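PDB 3K17: Lin0012 protein from Listeria innocua, which probably acts as an ATP-dependent phosphomevalonate kinase of the GHMP kinase family, serving isopentenyl diphosphate synthesis in the mevalonate pathway. Local coordinates for residues T29-L41 and K345-T357. Sequence-based numbering, arbitrary orientation.
Sequences TAILTAVNRYITL and KHLPFHTGRVQIT
N36 faces the backbone of 348-350 with both ends of its amide. ND2 donates to P348 O at 3.2 Å, the acceptor lying almost in the plane of the amide, while H350 N donates to N36 OD1 at 3.2 Å, coming from above the plane of the side-chain carbonyl. A chi1 of 56° tucks the amide back over its own main chain, toward 348-350. The two bonds fix the amide's rotation. N36 CB packs over the H350 ring face, 3.5 Å from its centroid, a CH-pi contact. R37 NH2 adds a weak bond to P348 O, and L347 CD2 lies over one face of the R37 guanidinium.

Farther along, G352 N gives a nearly straight bond to A34 O at 3.1 Å; T33 OG1 reaches the same oxygen from the opposite face. R353 N donates to Y38 OH at 3.0 Å. F349 turns its ring edge to T33 OG1 and V35 CG1, and F215 meets this ring edge-to-face. E210 and W172 hold T351 OG1.

Thus the corner between strands 29-35 and 37-45 is hydrogen-bonded to the C-terminal connection from strand 345-346, in the four-stranded antiparallel sheet, to strand 355-357, which returns to the mixed sheet: a junction between the two sheets of a GHMP kinase fold.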
ATOM      1  N   THR A  29      19.290 -26.887 -29.762  1.00 22.27           N
ATOM      2  CA  THR A  29      19.007 -28.221 -29.262  1.00 23.25           C
ATOM      3  C   THR A  29      19.820 -28.711 -28.068  1.00 23.10           C
ATOM      4  O   THR A  29      21.008 -28.405 -27.927  1.00 24.31           O
ATOM      5  CB  THR A  29      19.163 -29.256 -30.409  1.00 21.96           C
ATOM      6  OG1 THR A  29      18.383 -28.837 -31.535  1.00 22.81           O
ATOM      7  CG2 THR A  29      18.684 -30.624 -29.968  1.00 21.54           C
ATOM      8  N   ALA A  30      19.160 -29.490 -27.217  1.00 20.74           N
ATOM      9  CA  ALA A  30      19.809 -30.079 -26.054  1.00 19.93           C
ATOM     10  C   ALA A  30      19.409 -31.541 -25.957  1.00 17.81           C
ATOM     11  O   ALA A  30      18.375 -31.950 -26.491  1.00 19.70           O
ATOM     12  CB  ALA A  30      19.403 -29.344 -24.770  1.00 19.25           C
ATOM     13  N   ILE A  31      20.243 -32.322 -25.278  1.00 17.44           N
ATOM     14  CA  ILE A  31      19.982 -33.733 -25.063  1.00 17.07           C
ATOM     15  C   ILE A  31      19.589 -33.862 -23.587  1.00 17.39           C
ATOM     16  O   ILE A  31      20.199 -33.229 -22.734  1.00 14.69           O
ATOM     17  CB  ILE A  31      21.246 -34.584 -25.286  1.00 19.39           C
ATOM     18  CG1 ILE A  31      21.758 -34.414 -26.723  1.00 22.06           C
ATOM     19  CG2 ILE A  31      20.938 -36.055 -24.971  1.00 17.38           C
ATOM     20  CD1 ILE A  31      20.771 -34.866 -27.783  1.00 24.32           C
ATOM     21  N   LEU A  32      18.566 -34.658 -23.293  1.00 16.05           N
ATOM     22  CA  LEU A  32      18.159 -34.858 -21.904  1.00 17.14           C
ATOM     23  C   LEU A  32      17.703 -36.277 -21.687  1.00 16.92           C
ATOM     24  O   LEU A  32      17.282 -36.958 -22.624  1.00 17.31           O
ATOM     25  CB  LEU A  32      16.990 -33.947 -21.505  1.00 15.03           C
ATOM     26  CG  LEU A  32      17.096 -32.423 -21.540  1.00 13.41           C
ATOM     27  CD1 LEU A  32      16.346 -31.895 -22.757  1.00 11.18           C
ATOM     28  CD2 LEU A  32      16.478 -31.849 -20.247  1.00 15.51           C
ATOM     29  N   THR A  33      17.800 -36.727 -20.445  1.00 15.45           N
ATOM     30  CA  THR A  33      17.312 -38.040 -20.100  1.00 14.71           C
ATOM     31  C   THR A  33      16.445 -37.885 -18.862  1.00 16.81           C
ATOM     32  O   THR A  33      16.731 -37.058 -17.990  1.00 17.45           O
ATOM     33  CB  THR A  33      18.443 -39.050 -19.785  1.00 14.08           C
ATOM     34  OG1 THR A  33      17.849 -40.306 -19.425  1.00 15.09           O
ATOM     35  CG2 THR A  33      19.295 -38.577 -18.612  1.00 15.56           C
ATOM     36  N   ALA A  34      15.367 -38.655 -18.803  1.00 17.08           N
ATOM     37  CA  ALA A  34      14.499 -38.637 -17.638  1.00 17.86           C
ATOM     38  C   ALA A  34      15.181 -39.599 -16.665  1.00 16.62           C
ATOM     39  O   ALA A  34      15.962 -40.459 -17.092  1.00 16.66           O
ATOM     40  CB  ALA A  34      13.108 -39.132 -18.010  1.00 15.13           C
ATOM     41  N   VAL A  35      14.912 -39.462 -15.370  1.00 16.65           N
ATOM     42  CA  VAL A  35      15.544 -40.338 -14.387  1.00 16.20           C
ATOM     43  C   VAL A  35      14.527 -41.171 -13.615  1.00 16.72           C
ATOM     44  O   VAL A  35      13.340 -40.844 -13.564  1.00 13.92           O
ATOM     45  CB  VAL A  35      16.413 -39.529 -13.374  1.00 18.70           C
ATOM     46  CG1 VAL A  35      17.375 -38.611 -14.121  1.00 17.31           C
ATOM     47  CG2 VAL A  35      15.524 -38.712 -12.463  1.00 20.15           C
ATOM     48  N   ASN A  36      15.018 -42.246 -13.009  1.00 15.44           N
ATOM     49  CA  ASN A  36      14.198 -43.162 -12.235  1.00 16.31           C
ATOM     50  C   ASN A  36      13.807 -42.642 -10.839  1.00 18.45           C
ATOM     51  O   ASN A  36      13.819 -43.391  -9.860  1.00 16.80           O
ATOM     52  CB  ASN A  36      14.937 -44.500 -12.113  1.00 16.56           C
ATOM     53  CG  ASN A  36      16.320 -44.348 -11.505  1.00 17.63           C
ATOM     54  OD1 ASN A  36      17.100 -43.481 -11.906  1.00 18.31           O
ATOM     55  ND2 ASN A  36      16.634 -45.194 -10.535  1.00 23.18           N
ATOM     56  N   ARG A  37      13.458 -41.359 -10.757  1.00 17.04           N
ATOM     57  CA  ARG A  37      13.029 -40.728  -9.501  1.00 17.47           C
ATOM     58  C   ARG A  37      11.818 -39.918  -9.928  1.00 17.36           C
ATOM     59  O   ARG A  37      11.875 -39.153 -10.892  1.00 17.80           O
ATOM     60  CB  ARG A  37      14.154 -39.869  -8.925  1.00 16.57           C
ATOM     61  CG  ARG A  37      15.325 -40.750  -8.476  1.00 18.36           C
ATOM     62  CD  ARG A  37      16.616 -40.003  -8.186  1.00 17.88           C
ATOM     63  NE  ARG A  37      17.711 -40.969  -8.109  1.00 20.86           N
ATOM     64  CZ  ARG A  37      17.919 -41.801  -7.093  1.00 20.01           C
ATOM     65  NH1 ARG A  37      17.120 -41.782  -6.033  1.00 21.09           N
ATOM     66  NH2 ARG A  37      18.890 -42.702  -7.167  1.00 19.00           N
ATOM     67  N   TYR A  38      10.721 -40.092  -9.203  1.00 15.98           N
ATOM     68  CA  TYR A  38       9.466 -39.490  -9.600  1.00 15.85           C
ATOM     69  C   TYR A  38       8.698 -38.568  -8.672  1.00 16.50           C
ATOM     70  O   TYR A  38       8.875 -38.545  -7.451  1.00 14.04           O
ATOM     71  CB  TYR A  38       8.498 -40.620  -9.983  1.00 16.85           C
ATOM     72  CG  TYR A  38       9.033 -41.569 -11.033  1.00 17.93           C
ATOM     73  CD1 TYR A  38       8.676 -41.419 -12.373  1.00 17.03           C
ATOM     74  CD2 TYR A  38       9.947 -42.574 -10.697  1.00 18.06           C
ATOM     75  CE1 TYR A  38       9.208 -42.227 -13.351  1.00 16.63           C
ATOM     76  CE2 TYR A  38      10.499 -43.401 -11.682  1.00 19.91           C
ATOM     77  CZ  TYR A  38      10.118 -43.214 -13.009  1.00 18.84           C
ATOM     78  OH  TYR A  38      10.638 -43.997 -14.007  1.00 18.25           O
ATOM     79  N   ILE A  39       7.820 -37.814  -9.314  1.00 15.63           N
ATOM     80  CA  ILE A  39       6.871 -36.975  -8.633  1.00 18.06           C
ATOM     81  C   ILE A  39       5.648 -37.858  -8.873  1.00 18.44           C
ATOM     82  O   ILE A  39       5.472 -38.387  -9.982  1.00 19.08           O
ATOM     83  CB  ILE A  39       6.709 -35.603  -9.326  1.00 19.99           C
ATOM     84  CG1 ILE A  39       7.685 -34.604  -8.680  1.00 20.97           C
ATOM     85  CG2 ILE A  39       5.257 -35.133  -9.224  1.00 16.10           C
ATOM     86  CD1 ILE A  39       7.652 -33.223  -9.259  1.00 28.76           C
ATOM     87  N   THR A  40       4.837 -38.068  -7.842  1.00 18.15           N
ATOM     88  CA  THR A  40       3.645 -38.902  -7.978  1.00 18.19           C
ATOM     89  C   THR A  40       2.401 -38.084  -7.672  1.00 18.26           C
ATOM     90  O   THR A  40       2.287 -37.496  -6.599  1.00 19.89           O
ATOM     91  CB  THR A  40       3.690 -40.104  -7.010  1.00 18.70           C
ATOM     92  OG1 THR A  40       4.845 -40.897  -7.293  1.00 21.32           O
ATOM     93  CG2 THR A  40       2.445 -40.970  -7.163  1.00 20.78           C
ATOM     94  N   LEU A  41       1.475 -38.034  -8.622  1.00 17.68           N
ATOM     95  CA  LEU A  41       0.234 -37.296  -8.422  1.00 17.79           C
ATOM     96  C   LEU A  41      -0.928 -38.296  -8.405  1.00 19.79           C
ATOM     97  O   LEU A  41      -1.163 -39.003  -9.387  1.00 17.64           O
ATOM     98  CB  LEU A  41       0.043 -36.262  -9.547  1.00 14.36           C
ATOM     99  CG  LEU A  41      -1.061 -35.227  -9.308  1.00 17.82           C
ATOM    100  CD1 LEU A  41      -0.869 -34.037 -10.224  1.00 14.06           C
ATOM    101  CD2 LEU A  41      -2.438 -35.864  -9.523  1.00 17.98           C
ATOM    102  N   LYS A 345      27.039 -37.563  -3.556  1.00 19.42           N
ATOM    103  CA  LYS A 345      26.106 -38.663  -3.352  1.00 20.90           C
ATOM    104  C   LYS A 345      25.735 -39.303  -4.680  1.00 20.68           C
ATOM    105  O   LYS A 345      25.227 -38.637  -5.582  1.00 19.48           O
ATOM    106  CB  LYS A 345      24.818 -38.202  -2.652  1.00 22.77           C
ATOM    107  CG  LYS A 345      23.826 -39.340  -2.454  1.00 23.40           C
ATOM    108  CD  LYS A 345      22.557 -38.927  -1.706  1.00 30.42           C
ATOM    109  CE  LYS A 345      22.851 -38.587  -0.252  1.00 32.39           C
ATOM    110  NZ  LYS A 345      23.684 -39.659   0.379  1.00 37.08           N
ATOM    111  N   HIS A 346      25.996 -40.599  -4.790  1.00 20.05           N
ATOM    112  CA  HIS A 346      25.677 -41.346  -5.998  1.00 21.69           C
ATOM    113  C   HIS A 346      24.165 -41.546  -6.065  1.00 20.82           C
ATOM    114  O   HIS A 346      23.541 -41.885  -5.066  1.00 20.26           O
ATOM    115  CB  HIS A 346      26.381 -42.712  -5.953  1.00 22.93           C
ATOM    116  CG  HIS A 346      26.037 -43.625  -7.091  1.00 23.94           C
ATOM    117  ND1 HIS A 346      26.055 -43.218  -8.409  1.00 24.80           N
ATOM    118  CD2 HIS A 346      25.746 -44.947  -7.112  1.00 24.34           C
ATOM    119  CE1 HIS A 346      25.795 -44.250  -9.190  1.00 23.51           C
ATOM    120  NE2 HIS A 346      25.604 -45.313  -8.428  1.00 24.61           N
ATOM    121  N   LEU A 347      23.571 -41.311  -7.232  1.00 19.13           N
ATOM    122  CA  LEU A 347      22.139 -41.535  -7.390  1.00 19.41           C
ATOM    123  C   LEU A 347      21.948 -42.651  -8.429  1.00 20.27           C
ATOM    124  O   LEU A 347      21.937 -42.391  -9.641  1.00 19.00           O
ATOM    125  CB  LEU A 347      21.427 -40.247  -7.850  1.00 20.14           C
ATOM    126  CG  LEU A 347      21.532 -39.013  -6.937  1.00 22.96           C
ATOM    127  CD1 LEU A 347      20.654 -37.879  -7.477  1.00 21.27           C
ATOM    128  CD2 LEU A 347      21.088 -39.375  -5.528  1.00 22.34           C
ATOM    129  N   PRO A 348      21.837 -43.914  -7.969  1.00 19.61           N
ATOM    130  CA  PRO A 348      21.645 -45.063  -8.866  1.00 20.21           C
ATOM    131  C   PRO A 348      20.669 -44.694  -9.984  1.00 21.63           C
ATOM    132  O   PRO A 348      19.557 -44.234  -9.729  1.00 20.36           O
ATOM    133  CB  PRO A 348      21.109 -46.135  -7.926  1.00 21.19           C
ATOM    134  CG  PRO A 348      21.926 -45.860  -6.659  1.00 17.95           C
ATOM    135  CD  PRO A 348      21.890 -44.344  -6.555  1.00 19.32           C
ATOM    136  N   PHE A 349      21.090 -44.912 -11.224  1.00 21.54           N
ATOM    137  CA  PHE A 349      20.295 -44.520 -12.374  1.00 20.26           C
ATOM    138  C   PHE A 349      19.877 -45.579 -13.388  1.00 21.31           C
ATOM    139  O   PHE A 349      20.582 -46.544 -13.641  1.00 21.24           O
ATOM    140  CB  PHE A 349      21.061 -43.421 -13.133  1.00 18.77           C
ATOM    141  CG  PHE A 349      20.493 -43.093 -14.502  1.00 20.48           C
ATOM    142  CD1 PHE A 349      19.624 -42.016 -14.673  1.00 19.02           C
ATOM    143  CD2 PHE A 349      20.823 -43.865 -15.615  1.00 20.82           C
ATOM    144  CE1 PHE A 349      19.093 -41.715 -15.927  1.00 19.15           C
ATOM    145  CE2 PHE A 349      20.295 -43.571 -16.882  1.00 19.69           C
ATOM    146  CZ  PHE A 349      19.430 -42.496 -17.036  1.00 20.36           C
ATOM    147  N   HIS A 350      18.694 -45.360 -13.944  1.00 23.25           N
ATOM    148  CA  HIS A 350      18.153 -46.134 -15.051  1.00 25.71           C
ATOM    149  C   HIS A 350      17.087 -45.203 -15.623  1.00 25.08           C
ATOM    150  O   HIS A 350      16.430 -44.456 -14.888  1.00 23.36           O
ATOM    151  CB  HIS A 350      17.653 -47.566 -14.688  1.00 27.78           C
ATOM    152  CG  HIS A 350      16.571 -47.643 -13.659  1.00 29.91           C
ATOM    153  ND1 HIS A 350      16.834 -47.820 -12.317  1.00 33.21           N
ATOM    154  CD2 HIS A 350      15.222 -47.678 -13.783  1.00 31.93           C
ATOM    155  CE1 HIS A 350      15.695 -47.963 -11.661  1.00 30.39           C
ATOM    156  NE2 HIS A 350      14.703 -47.882 -12.527  1.00 29.76           N
ATOM    157  N   THR A 351      16.984 -45.183 -16.944  1.00 23.72           N
ATOM    158  CA  THR A 351      16.063 -44.291 -17.639  1.00 22.85           C
ATOM    159  C   THR A 351      14.657 -44.202 -17.069  1.00 21.59           C
ATOM    160  O   THR A 351      13.990 -45.212 -16.884  1.00 20.21           O
ATOM    161  CB  THR A 351      15.979 -44.670 -19.129  1.00 25.03           C
ATOM    162  OG1 THR A 351      17.305 -44.860 -19.641  1.00 24.05           O
ATOM    163  CG2 THR A 351      15.309 -43.552 -19.919  1.00 23.78           C
ATOM    164  N   GLY A 352      14.205 -42.977 -16.794  1.00 21.63           N
ATOM    165  CA  GLY A 352      12.865 -42.795 -16.256  1.00 19.77           C
ATOM    166  C   GLY A 352      11.780 -42.884 -17.322  1.00 19.73           C
ATOM    167  O   GLY A 352      12.011 -42.543 -18.480  1.00 20.67           O
ATOM    168  N   ARG A 353      10.599 -43.353 -16.934  1.00 20.68           N
ATOM    169  CA  ARG A 353       9.471 -43.471 -17.855  1.00 22.16           C
ATOM    170  C   ARG A 353       8.185 -43.060 -17.154  1.00 19.46           C
ATOM    171  O   ARG A 353       7.970 -43.396 -15.991  1.00 19.77           O
ATOM    172  CB  ARG A 353       9.300 -44.918 -18.334  1.00 26.65           C
ATOM    173  CG  ARG A 353      10.558 -45.601 -18.833  1.00 31.23           C
ATOM    174  CD  ARG A 353      11.040 -45.045 -20.160  1.00 34.54           C
ATOM    175  NE  ARG A 353      12.027 -45.940 -20.759  1.00 39.37           N
ATOM    176  CZ  ARG A 353      12.665 -45.695 -21.897  1.00 42.24           C
ATOM    177  NH1 ARG A 353      12.421 -44.575 -22.564  1.00 43.24           N
ATOM    178  NH2 ARG A 353      13.540 -46.574 -22.372  1.00 43.19           N
ATOM    179  N   VAL A 354       7.327 -42.343 -17.870  1.00 19.41           N
ATOM    180  CA  VAL A 354       6.046 -41.920 -17.329  1.00 21.04           C
ATOM    181  C   VAL A 354       5.183 -43.159 -17.097  1.00 23.76           C
ATOM    182  O   VAL A 354       5.091 -44.035 -17.954  1.00 24.56           O
ATOM    183  CB  VAL A 354       5.317 -40.965 -18.298  1.00 20.69           C
ATOM    184  CG1 VAL A 354       3.918 -40.644 -17.769  1.00 19.34           C
ATOM    185  CG2 VAL A 354       6.130 -39.680 -18.469  1.00 19.13           C
ATOM    186  N   GLN A 355       4.568 -43.233 -15.924  1.00 24.43           N
ATOM    187  CA  GLN A 355       3.711 -44.359 -15.573  1.00 27.12           C
ATOM    188  C   GLN A 355       2.357 -43.823 -15.120  1.00 29.10           C
ATOM    189  O   GLN A 355       2.252 -43.166 -14.081  1.00 28.09           O
ATOM    190  CB  GLN A 355       4.357 -45.178 -14.450  1.00 26.51           C
ATOM    191  CG  GLN A 355       5.709 -45.770 -14.824  1.00 29.09           C
ATOM    192  CD  GLN A 355       6.570 -46.085 -13.617  1.00 32.24           C
ATOM    193  OE1 GLN A 355       7.672 -45.552 -13.478  1.00 35.12           O
ATOM    194  NE2 GLN A 355       6.076 -46.951 -12.738  1.00 33.13           N
ATOM    195  N   ILE A 356       1.327 -44.101 -15.914  1.00 31.37           N
ATOM    196  CA  ILE A 356      -0.032 -43.661 -15.617  1.00 33.86           C
ATOM    197  C   ILE A 356      -0.939 -44.871 -15.456  1.00 37.46           C
ATOM    198  O   ILE A 356      -1.211 -45.580 -16.419  1.00 37.38           O
ATOM    199  CB  ILE A 356      -0.591 -42.782 -16.751  1.00 32.87           C
ATOM    200  CG1 ILE A 356       0.252 -41.514 -16.884  1.00 30.01           C
ATOM    201  CG2 ILE A 356      -2.051 -42.435 -16.481  1.00 31.15           C
ATOM    202  CD1 ILE A 356      -0.200 -40.599 -17.990  1.00 29.74           C
ATOM    203  N   THR A 357      -1.410 -45.105 -14.240  1.00 41.12           N
ATOM    204  CA  THR A 357      -2.277 -46.245 -13.996  1.00 45.75           C
ATOM    205  C   THR A 357      -3.584 -45.836 -13.334  1.00 49.16           C
ATOM    206  O   THR A 357      -3.586 -45.133 -12.324  1.00 48.51           O
ATOM    207  CB  THR A 357      -1.564 -47.294 -13.124  1.00 46.50           C
ATOM    208  OG1 THR A 357      -1.269 -46.737 -11.838  1.00 46.88           O
ATOM    209  CG2 THR A 357      -0.264 -47.731 -13.786  1.00 45.56           C
TER